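PDB 6KFN: alginate lyase from Paenibacillus sp. FPU-7, which catalyses the eliminative cleavage of the polysaccharide alginate, working as a lyase built on a right-handed parallel beta-helix. Local coordinates for residues 239-244 / 257-262; 181-186 / 203-208; 156-161 / 248-253. One frame throughout, in Å; residues are numbered along the deposited sequence.

Contact 1. Residues 239-244 / 257-262; sequences DAFQVH and TGNTVY. With NA (sodium ion), chain C.
In Phe241, chi1 of -50° puts CG beside the backbone N and anti to the carbonyl carbon, which carries the ring toward Asn259 and Val261. Val261 CG1 likewise lies beside its own backbone N, and this branch makes the contact. Val261 CG1 sits 4.0 Å from Phe241 CZ, reached obliquely, and 3.9 Å from Ala240 CB, so one methyl packs against both residues. Asn259 comes in at the rim of the Phe241 ring, close to the ring plane. There Asn259 CB is 4.0 Å from Phe241 CE2. The Asn259 amide is turned 63° from the ring, and its polar ends serve other partners: OD1 accepts from Asn227 N and ND2 donates to Ile224 O. Asn284 OD1 in turn accepts from Asn259 N. Ala240 CB lies 4.0 Å above the Phe241 ring plane, over its centre.

The fold is a right-handed parallel beta-helix. The chain turns a corner at Ala240 and enters strand 241-243. Strand 260-262 lies on another face of the helix, and apolar side chains of the two meet in its interior. The Phe256 ring also meets Phe241, and Val270 touches Val261. The side-chain-to-backbone bonds of Asn227, Asn259 and Asn284 fit the asparagine stacks known from pectate-lyase-like helices.

Gln242 OE1 binds a sodium ion at 2.4 Å. Gln242 NE2 donates to Asp239 OD2 at 2.9 Å, with an N-H...O angle of 157°, and OD2 uses its anti lone pair. Asp239 OD2 is also bonded by Asn272 ND2. Metal and carboxylate thus hold the two ends of one amide and fix its rotation. Waters 1, 2 and 3, Asp212 and the carbonyl oxygen of Tyr210 complete the sodium shell.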
loop_
_atom_site.group_PDB
_atom_site.type_symbol
_atom_site.label_atom_id
_atom_site.label_comp_id
_atom_site.label_asym_id
_atom_site.label_seq_id
_atom_site.Cartn_x
_atom_site.Cartn_y
_atom_site.Cartn_z
ATOM N N ASP A 239 2.382 0.878 19.431
ATOM C CA ASP A 239 1.342 -0.134 19.370
ATOM C C ASP A 239 1.539 -0.894 18.070
ATOM O O ASP A 239 2.037 -0.338 17.099
ATOM C CB ASP A 239 -0.065 0.470 19.367
ATOM C CG ASP A 239 -0.419 1.259 20.601
ATOM O OD1 ASP A 239 -0.308 0.702 21.715
ATOM O OD2 ASP A 239 -0.832 2.441 20.433
ATOM N N ALA A 240 1.082 -2.156 18.016
ATOM C CA ALA A 240 1.072 -2.860 16.728
ATOM C C ALA A 240 0.069 -2.211 15.766
ATOM O O ALA A 240 0.407 -1.834 14.638
ATOM C CB ALA A 240 0.738 -4.335 16.906
ATOM N N PHE A 241 -1.195 -2.122 16.214
ATOM C CA PHE A 241 -2.291 -1.647 15.387
ATOM C C PHE A 241 -3.088 -0.621 16.195
ATOM O O PHE A 241 -3.302 -0.806 17.397
ATOM C CB PHE A 241 -3.234 -2.800 14.978
ATOM C CG PHE A 241 -2.522 -4.011 14.402
ATOM C CD1 PHE A 241 -1.668 -3.900 13.312
ATOM C CD2 PHE A 241 -2.716 -5.263 14.954
ATOM C CE1 PHE A 241 -1.043 -5.008 12.778
ATOM C CE2 PHE A 241 -2.096 -6.390 14.423
ATOM C CZ PHE A 241 -1.254 -6.261 13.346
ATOM N N GLN A 242 -3.525 0.433 15.516
ATOM C CA GLN A 242 -4.382 1.444 16.110
ATOM C C GLN A 242 -5.636 1.615 15.283
ATOM O O GLN A 242 -5.650 1.325 14.081
ATOM C CB GLN A 242 -3.655 2.792 16.208
ATOM C CG GLN A 242 -2.425 2.725 17.098
ATOM C CD GLN A 242 -1.574 3.960 17.067
ATOM O OE1 GLN A 242 -1.710 4.826 16.197
ATOM N NE2 GLN A 242 -0.641 4.045 17.990
ATOM N N VAL A 243 -6.682 2.113 15.944
ATOM C CA VAL A 243 -7.918 2.516 15.291
ATOM C C VAL A 243 -8.245 3.915 15.819
ATOM O O VAL A 243 -8.168 4.134 17.033
ATOM C CB VAL A 243 -9.088 1.539 15.554
ATOM C CG1 VAL A 243 -10.231 1.782 14.581
ATOM C CG2 VAL A 243 -8.639 0.080 15.484
ATOM N N HIS A 244 -8.570 4.845 14.931
ATOM C CA HIS A 244 -8.880 6.232 15.319
ATOM C C HIS A 244 -10.119 6.698 14.605
ATOM O O HIS A 244 -10.400 6.266 13.481
ATOM C CB HIS A 244 -7.726 7.188 14.955
ATOM C CG HIS A 244 -6.485 7.035 15.760
ATOM N ND1 HIS A 244 -5.425 6.228 15.387
ATOM C CD2 HIS A 244 -6.107 7.643 16.907
ATOM C CE1 HIS A 244 -4.452 6.353 16.290
ATOM N NE2 HIS A 244 -4.849 7.197 17.211
ATOM N N THR A 257 -7.944 -10.526 13.313
ATOM C CA THR A 257 -7.961 -11.942 13.637
ATOM C C THR A 257 -6.685 -12.616 13.191
ATOM O O THR A 257 -6.165 -12.378 12.109
ATOM C CB THR A 257 -9.165 -12.683 13.081
ATOM O OG1 THR A 257 -9.168 -12.545 11.692
ATOM C CG2 THR A 257 -10.443 -12.144 13.642
ATOM N N GLY A 258 -6.190 -13.532 14.031
ATOM C CA GLY A 258 -5.127 -14.419 13.609
ATOM C C GLY A 258 -3.784 -13.753 13.372
ATOM O O GLY A 258 -2.962 -14.354 12.670
ATOM N N ASN A 259 -3.548 -12.573 13.909
ATOM C CA ASN A 259 -2.279 -11.881 13.706
ATOM C C ASN A 259 -1.299 -12.303 14.806
ATOM O O ASN A 259 -1.722 -12.628 15.907
ATOM C CB ASN A 259 -2.476 -10.359 13.765
ATOM C CG ASN A 259 -3.445 -9.882 12.706
ATOM O OD1 ASN A 259 -3.115 -9.824 11.529
ATOM N ND2 ASN A 259 -4.664 -9.549 13.120
ATOM N N THR A 260 -0.011 -12.248 14.509
ATOM C CA THR A 260 1.037 -12.510 15.467
ATOM C C THR A 260 1.971 -11.320 15.484
ATOM O O THR A 260 2.455 -10.905 14.420
ATOM C CB THR A 260 1.801 -13.782 15.111
ATOM O OG1 THR A 260 0.896 -14.878 15.114
ATOM C CG2 THR A 260 2.902 -14.039 16.141
ATOM N N VAL A 261 2.203 -10.763 16.658
ATOM C CA VAL A 261 3.052 -9.602 16.788
ATOM C C VAL A 261 4.105 -9.814 17.850
ATOM O O VAL A 261 3.838 -10.299 18.951
ATOM C CB VAL A 261 2.221 -8.316 17.009
ATOM C CG1 VAL A 261 1.362 -8.006 15.775
ATOM C CG2 VAL A 261 1.345 -8.385 18.258
ATOM N N TYR A 262 5.322 -9.380 17.507
ATOM C CA TYR A 262 6.512 -9.491 18.336
ATOM C C TYR A 262 6.874 -8.079 18.752
ATOM O O TYR A 262 7.454 -7.308 17.966
ATOM C CB TYR A 262 7.645 -10.183 17.553
ATOM C CG TYR A 262 7.320 -11.576 17.129
ATOM C CD1 TYR A 262 7.556 -12.660 17.972
ATOM C CD2 TYR A 262 6.728 -11.840 15.896
ATOM C CE1 TYR A 262 7.207 -13.940 17.620
ATOM C CE2 TYR A 262 6.370 -13.106 15.529
ATOM C CZ TYR A 262 6.619 -14.184 16.386
ATOM O OH TYR A 262 6.271 -15.460 16.058
HETATM NA NA NA C . -0.360 6.640 15.455
HETATM O O HOH W 1 0.334 5.181 13.724
HETATM O O HOH W 2 -1.930 7.717 14.042
HETATM O O HOH W 3 -1.027 8.086 17.198
#

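Contact 2. Residues 181-186 / 203-208; sequences AEHIDI and TGITGA. With NA (sodium ion), chain B.
Water 5 donates to Thr203 O at 2.8 Å and also bonds to His183 NE2 at 2.9 Å, bridging the two segments. The water lies in the plane of the His183 ring, at its edge. His183 is modelled in two conformers; its side of the bridge and its packing hold for one of them and are less certain.

Beside this bridge Ile205 packs against the imidazole. The extended Ile205 chain (chi2 -178°) carries Ile205 CD1 to 3.7 Å from His183 CD2, obliquely to the ring. Ile205 CG1 lies 3.6 Å from Ala181 O, a plain packing contact.

In the right-handed beta-helix, 203-208 is a loop between strands 199-201 and 215-217. It rests on the residues that lead into strand 184-186. Within the loop, Thr206 OG1 accepts from Ala208 N at 3.0 Å, forming an ST turn, and it also bonds to Ala180 O.

Past Ala181, two carboxylates face a sodium ion. Glu182 OE1 and Asp185 OD2 each bind it, with Glu147 and waters 4, 6 and 7. Water 4 also donates to Glu182 OE2 in a short bond. Lys218 forms a salt bridge with Asp185 OD1, and Lys187 bonds to Asp185 OD2.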
loop_
_atom_site.group_PDB
_atom_site.type_symbol
_atom_site.label_atom_id
_atom_site.label_comp_id
_atom_site.label_asym_id
_atom_site.label_seq_id
_atom_site.Cartn_x
_atom_site.Cartn_y
_atom_site.Cartn_z
ATOM N N ALA A 181 6.737 5.931 7.829
ATOM C CA ALA A 181 5.465 6.122 8.492
ATOM C C ALA A 181 4.802 4.760 8.689
ATOM O O ALA A 181 5.487 3.747 8.743
ATOM C CB ALA A 181 4.609 7.170 7.762
ATOM N N GLU A 182 3.468 4.736 8.858
ATOM C CA GLU A 182 2.843 3.430 9.013
ATOM C C GLU A 182 3.137 2.566 7.800
ATOM O O GLU A 182 3.189 3.031 6.666
ATOM C CB GLU A 182 1.316 3.510 9.160
ATOM C CG GLU A 182 0.815 4.279 10.362
ATOM C CD GLU A 182 0.631 5.759 10.141
ATOM O OE1 GLU A 182 0.989 6.308 9.100
ATOM O OE2 GLU A 182 0.052 6.361 11.128
ATOM N N HIS A 183 3.229 1.261 8.032
ATOM C CA HIS A 183 3.240 0.329 6.910
ATOM C C HIS A 183 1.981 0.452 6.089
ATOM O O HIS A 183 2.046 0.444 4.855
ATOM C CB HIS A 183 3.499 -1.101 7.403
ATOM C CG HIS A 183 4.904 -1.275 7.846
ATOM N ND1 HIS A 183 5.463 -2.524 8.040
ATOM C CD2 HIS A 183 5.897 -0.361 8.009
ATOM C CE1 HIS A 183 6.722 -2.342 8.399
ATOM N NE2 HIS A 183 7.009 -1.055 8.404
ATOM N N ILE A 184 0.827 0.565 6.752
ATOM C CA ILE A 184 -0.447 0.734 6.080
ATOM C C ILE A 184 -1.249 1.777 6.865
ATOM O O ILE A 184 -1.458 1.630 8.065
ATOM C CB ILE A 184 -1.252 -0.546 5.952
ATOM C CG1 ILE A 184 -0.386 -1.656 5.316
ATOM C CG2 ILE A 184 -2.526 -0.314 5.140
ATOM C CD1 ILE A 184 -0.969 -3.018 5.397
ATOM N N ASP A 185 -1.692 2.825 6.159
ATOM C CA ASP A 185 -2.534 3.882 6.742
ATOM C C ASP A 185 -3.848 3.847 5.989
ATOM O O ASP A 185 -3.876 4.127 4.793
ATOM C CB ASP A 185 -1.830 5.219 6.655
ATOM C CG ASP A 185 -2.487 6.320 7.457
ATOM O OD1 ASP A 185 -3.483 6.065 8.108
ATOM O OD2 ASP A 185 -1.916 7.454 7.439
ATOM N N ILE A 186 -4.915 3.416 6.680
ATOM C CA ILE A 186 -6.240 3.234 6.081
ATOM C C ILE A 186 -7.074 4.449 6.476
ATOM O O ILE A 186 -7.424 4.589 7.650
ATOM C CB ILE A 186 -6.869 1.925 6.555
ATOM C CG1 ILE A 186 -5.990 0.730 6.189
ATOM C CG2 ILE A 186 -8.270 1.791 5.982
ATOM C CD1 ILE A 186 -6.442 -0.595 6.752
ATOM N N THR A 203 11.440 -2.072 11.617
ATOM C CA THR A 203 12.658 -1.268 11.622
ATOM C C THR A 203 12.487 -0.105 10.646
ATOM O O THR A 203 12.081 -0.319 9.503
ATOM C CB THR A 203 13.849 -2.158 11.260
ATOM O OG1 THR A 203 13.929 -3.216 12.217
ATOM C CG2 THR A 203 15.143 -1.361 11.196
ATOM N N GLY A 204 12.780 1.097 11.110
ATOM C CA GLY A 204 12.684 2.288 10.301
ATOM C C GLY A 204 11.424 3.120 10.465
ATOM O O GLY A 204 11.420 4.284 10.045
ATOM N N ILE A 205 10.352 2.599 11.101
ATOM C CA ILE A 205 9.214 3.481 11.404
ATOM C C ILE A 205 9.748 4.585 12.319
ATOM O O ILE A 205 10.459 4.328 13.296
ATOM C CB ILE A 205 8.042 2.710 12.029
ATOM C CG1 ILE A 205 7.442 1.753 10.984
ATOM C CG2 ILE A 205 6.999 3.688 12.560
ATOM C CD1 ILE A 205 6.237 0.958 11.488
ATOM N N THR A 206 9.436 5.838 11.978
ATOM C CA THR A 206 10.092 6.990 12.601
ATOM C C THR A 206 9.329 7.618 13.751
ATOM O O THR A 206 9.952 8.342 14.548
ATOM C CB THR A 206 10.312 8.129 11.578
ATOM O OG1 THR A 206 9.060 8.597 11.065
ATOM C CG2 THR A 206 11.290 7.718 10.483
ATOM N N GLY A 207 8.007 7.439 13.846
ATOM C CA GLY A 207 7.205 8.227 14.747
ATOM C C GLY A 207 6.768 9.582 14.198
ATOM O O GLY A 207 6.006 10.273 14.875
ATOM N N ALA A 208 7.233 9.978 13.022
ATOM C CA ALA A 208 6.893 11.295 12.493
ATOM C C ALA A 208 5.414 11.366 12.199
ATOM O O ALA A 208 4.803 10.423 11.716
ATOM C CB ALA A 208 7.642 11.528 11.191
HETATM NA NA NA B . 0.220 8.479 8.147
HETATM O O HOH W 4 -0.593 8.696 10.365
HETATM O O HOH W 5 9.551 0.298 8.401
HETATM O O HOH W 6 -0.784 10.576 7.434
HETATM O O HOH W 7 2.120 9.631 9.049
#

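Contact 3. Residues 156-161 / 248-253; sequences GKWATY and AGWGQN
Aromatic packing joins the two segments: the edge of Trp158 points at the face of Trp250. The pair is T-shaped, with planes at 74°. The centroids of the Trp158 six-membered ring and the Trp250 five-membered ring are 5.5 Å apart. The touching atom is Trp158 CH2, which lies 3.7 Å above the Trp250 ring plane, offset toward the rim. Trp158 CH2 is 3.8 Å from Trp250 NE1 and 4.1 Å from Trp250 CD1. With chi1 -72° the Trp158 CG sits beside the backbone N, and the indole extends across toward the other loop. Trp250 also packs on Val191 and Asn220.

The hydrogen bonds run within each segment or to other parts of the chain. Trp158 NE1 donates to Ser153 O and, weakly, to Glu188 O. Lys157 O accepts from both Thr160 N and Tyr161 N. In the other segment Gln252 NE2 donates to Trp250 O at 3.0 Å, from above the carbonyl plane. Asn220 bonds to Gly249 O and Gln252 N.

These loops follow strands 149-151 and 241-243 of the beta-helix and meet at its surface. With 69 Å² buried and no polar bond between the segments, the link rests mainly on dispersion and the electrostatics of the edge-to-face indoles, so it is probably a modest one.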
loop_
_atom_site.group_PDB
_atom_site.type_symbol
_atom_site.label_atom_id
_atom_site.label_comp_id
_atom_site.label_asym_id
_atom_site.label_seq_id
_atom_site.Cartn_x
_atom_site.Cartn_y
_atom_site.Cartn_z
ATOM N N GLY A 156 -9.476 16.358 5.290
ATOM C CA GLY A 156 -9.240 17.665 4.704
ATOM C C GLY A 156 -9.192 17.664 3.188
ATOM O O GLY A 156 -9.227 18.747 2.586
ATOM N N LYS A 157 -9.082 16.489 2.573
ATOM C CA LYS A 157 -9.056 16.342 1.126
ATOM C C LYS A 157 -10.320 15.688 0.573
ATOM O O LYS A 157 -10.387 15.491 -0.647
ATOM C CB LYS A 157 -7.838 15.516 0.702
ATOM C CG LYS A 157 -6.538 16.263 0.946
ATOM C CD LYS A 157 -6.357 17.448 -0.003
ATOM C CE LYS A 157 -5.047 18.222 0.302
ATOM N NZ LYS A 157 -3.919 17.300 0.162
ATOM N N TRP A 158 -11.344 15.412 1.395
ATOM C CA TRP A 158 -12.543 14.783 0.840
ATOM C C TRP A 158 -13.253 15.666 -0.186
ATOM O O TRP A 158 -13.938 15.129 -1.062
ATOM C CB TRP A 158 -13.539 14.442 1.949
ATOM C CG TRP A 158 -13.126 13.298 2.814
ATOM C CD1 TRP A 158 -11.956 12.584 2.816
ATOM C CD2 TRP A 158 -13.948 12.715 3.841
ATOM N NE1 TRP A 158 -12.011 11.586 3.777
ATOM C CE2 TRP A 158 -13.226 11.643 4.423
ATOM C CE3 TRP A 158 -15.246 12.973 4.319
ATOM C CZ2 TRP A 158 -13.764 10.850 5.421
ATOM C CZ3 TRP A 158 -15.775 12.187 5.308
ATOM C CH2 TRP A 158 -15.040 11.131 5.871
ATOM N N ALA A 159 -13.119 16.990 -0.088
ATOM C CA ALA A 159 -13.692 17.878 -1.098
ATOM C C ALA A 159 -12.911 17.860 -2.399
ATOM O O ALA A 159 -13.399 18.381 -3.408
ATOM C CB ALA A 159 -13.773 19.297 -0.553
ATOM N N THR A 160 -11.698 17.316 -2.401
ATOM C CA THR A 160 -10.810 17.279 -3.546
ATOM C C THR A 160 -10.800 15.919 -4.230
ATOM O O THR A 160 -10.826 15.829 -5.454
ATOM C CB THR A 160 -9.376 17.655 -3.096
ATOM O OG1 THR A 160 -9.401 18.986 -2.512
ATOM C CG2 THR A 160 -8.382 17.647 -4.220
ATOM N N TYR A 161 -10.711 14.854 -3.452
ATOM C CA TYR A 161 -10.613 13.476 -3.930
ATOM C C TYR A 161 -11.756 12.665 -3.313
ATOM O O TYR A 161 -12.059 12.815 -2.131
ATOM C CB TYR A 161 -9.289 12.838 -3.541
ATOM C CG TYR A 161 -8.078 13.535 -4.104
ATOM C CD1 TYR A 161 -7.897 13.691 -5.468
ATOM C CD2 TYR A 161 -7.121 14.049 -3.273
ATOM C CE1 TYR A 161 -6.794 14.341 -5.996
ATOM C CE2 TYR A 161 -5.981 14.700 -3.764
ATOM C CZ TYR A 161 -5.846 14.856 -5.135
ATOM O OH TYR A 161 -4.747 15.509 -5.675
ATOM N N ALA A 248 -16.902 11.451 12.871
ATOM C CA ALA A 248 -17.809 10.570 13.601
ATOM C C ALA A 248 -18.330 9.437 12.707
ATOM O O ALA A 248 -18.669 9.649 11.527
ATOM C CB ALA A 248 -18.974 11.353 14.182
ATOM N N GLY A 249 -18.413 8.241 13.284
ATOM C CA GLY A 249 -18.895 7.088 12.570
ATOM C C GLY A 249 -17.874 6.412 11.684
ATOM O O GLY A 249 -18.216 5.431 11.022
ATOM N N TRP A 250 -16.639 6.928 11.668
ATOM C CA TRP A 250 -15.512 6.283 11.005
ATOM C C TRP A 250 -14.599 5.682 12.072
ATOM O O TRP A 250 -14.801 5.851 13.269
ATOM C CB TRP A 250 -14.814 7.272 10.044
ATOM C CG TRP A 250 -15.714 7.631 8.905
ATOM C CD1 TRP A 250 -16.578 8.702 8.833
ATOM C CD2 TRP A 250 -15.942 6.866 7.717
ATOM N NE1 TRP A 250 -17.293 8.659 7.661
ATOM C CE2 TRP A 250 -16.927 7.543 6.967
ATOM C CE3 TRP A 250 -15.437 5.660 7.228
ATOM C CZ2 TRP A 250 -17.417 7.029 5.755
ATOM C CZ3 TRP A 250 -15.903 5.164 6.030
ATOM C CH2 TRP A 250 -16.899 5.846 5.304
ATOM N N GLY A 251 -13.614 4.895 11.633
ATOM C CA GLY A 251 -12.845 4.087 12.581
ATOM C C GLY A 251 -13.706 3.058 13.275
ATOM O O GLY A 251 -13.512 2.767 14.460
ATOM N N GLN A 252 -14.664 2.489 12.527
ATOM C CA GLN A 252 -15.649 1.580 13.063
ATOM C C GLN A 252 -15.515 0.195 12.464
ATOM O O GLN A 252 -15.210 0.014 11.272
ATOM C CB GLN A 252 -17.072 2.092 12.853
ATOM C CG GLN A 252 -17.304 3.471 13.454
ATOM C CD GLN A 252 -17.130 3.493 14.955
ATOM O OE1 GLN A 252 -17.631 2.665 15.704
ATOM N NE2 GLN A 252 -16.383 4.478 15.433
ATOM N N ASN A 253 -15.852 -0.805 13.280
ATOM C CA ASN A 253 -15.945 -2.178 12.823
ATOM C C ASN A 253 -14.658 -2.655 12.171
ATOM O O ASN A 253 -14.679 -3.283 11.124
ATOM C CB ASN A 253 -17.151 -2.399 11.899
ATOM C CG ASN A 253 -17.415 -3.862 11.643
ATOM O OD1 ASN A 253 -17.328 -4.702 12.570
ATOM N ND2 ASN A 253 -17.761 -4.205 10.416
#

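Contacts 1 and 2 reach the same parallel sheet of the beta-helix, through strands 241-243 and 184-186, with strand 215-217 between them. Their centres are about 13 Å apart. Each holds part of a sodium site, and the two sodium ions lie 7.6 Å apart. Contact 3 stands apart, its centre about 22 Å from that of contact 1 and about 20 Å from that of contact 2. It still touches contact 1, where Val243 CG1 lies 3.4 Å from Gly251 O. Along the chain, contact 2 is nested inside the span closed by contact 3, while contacts 1 and 3 interleave.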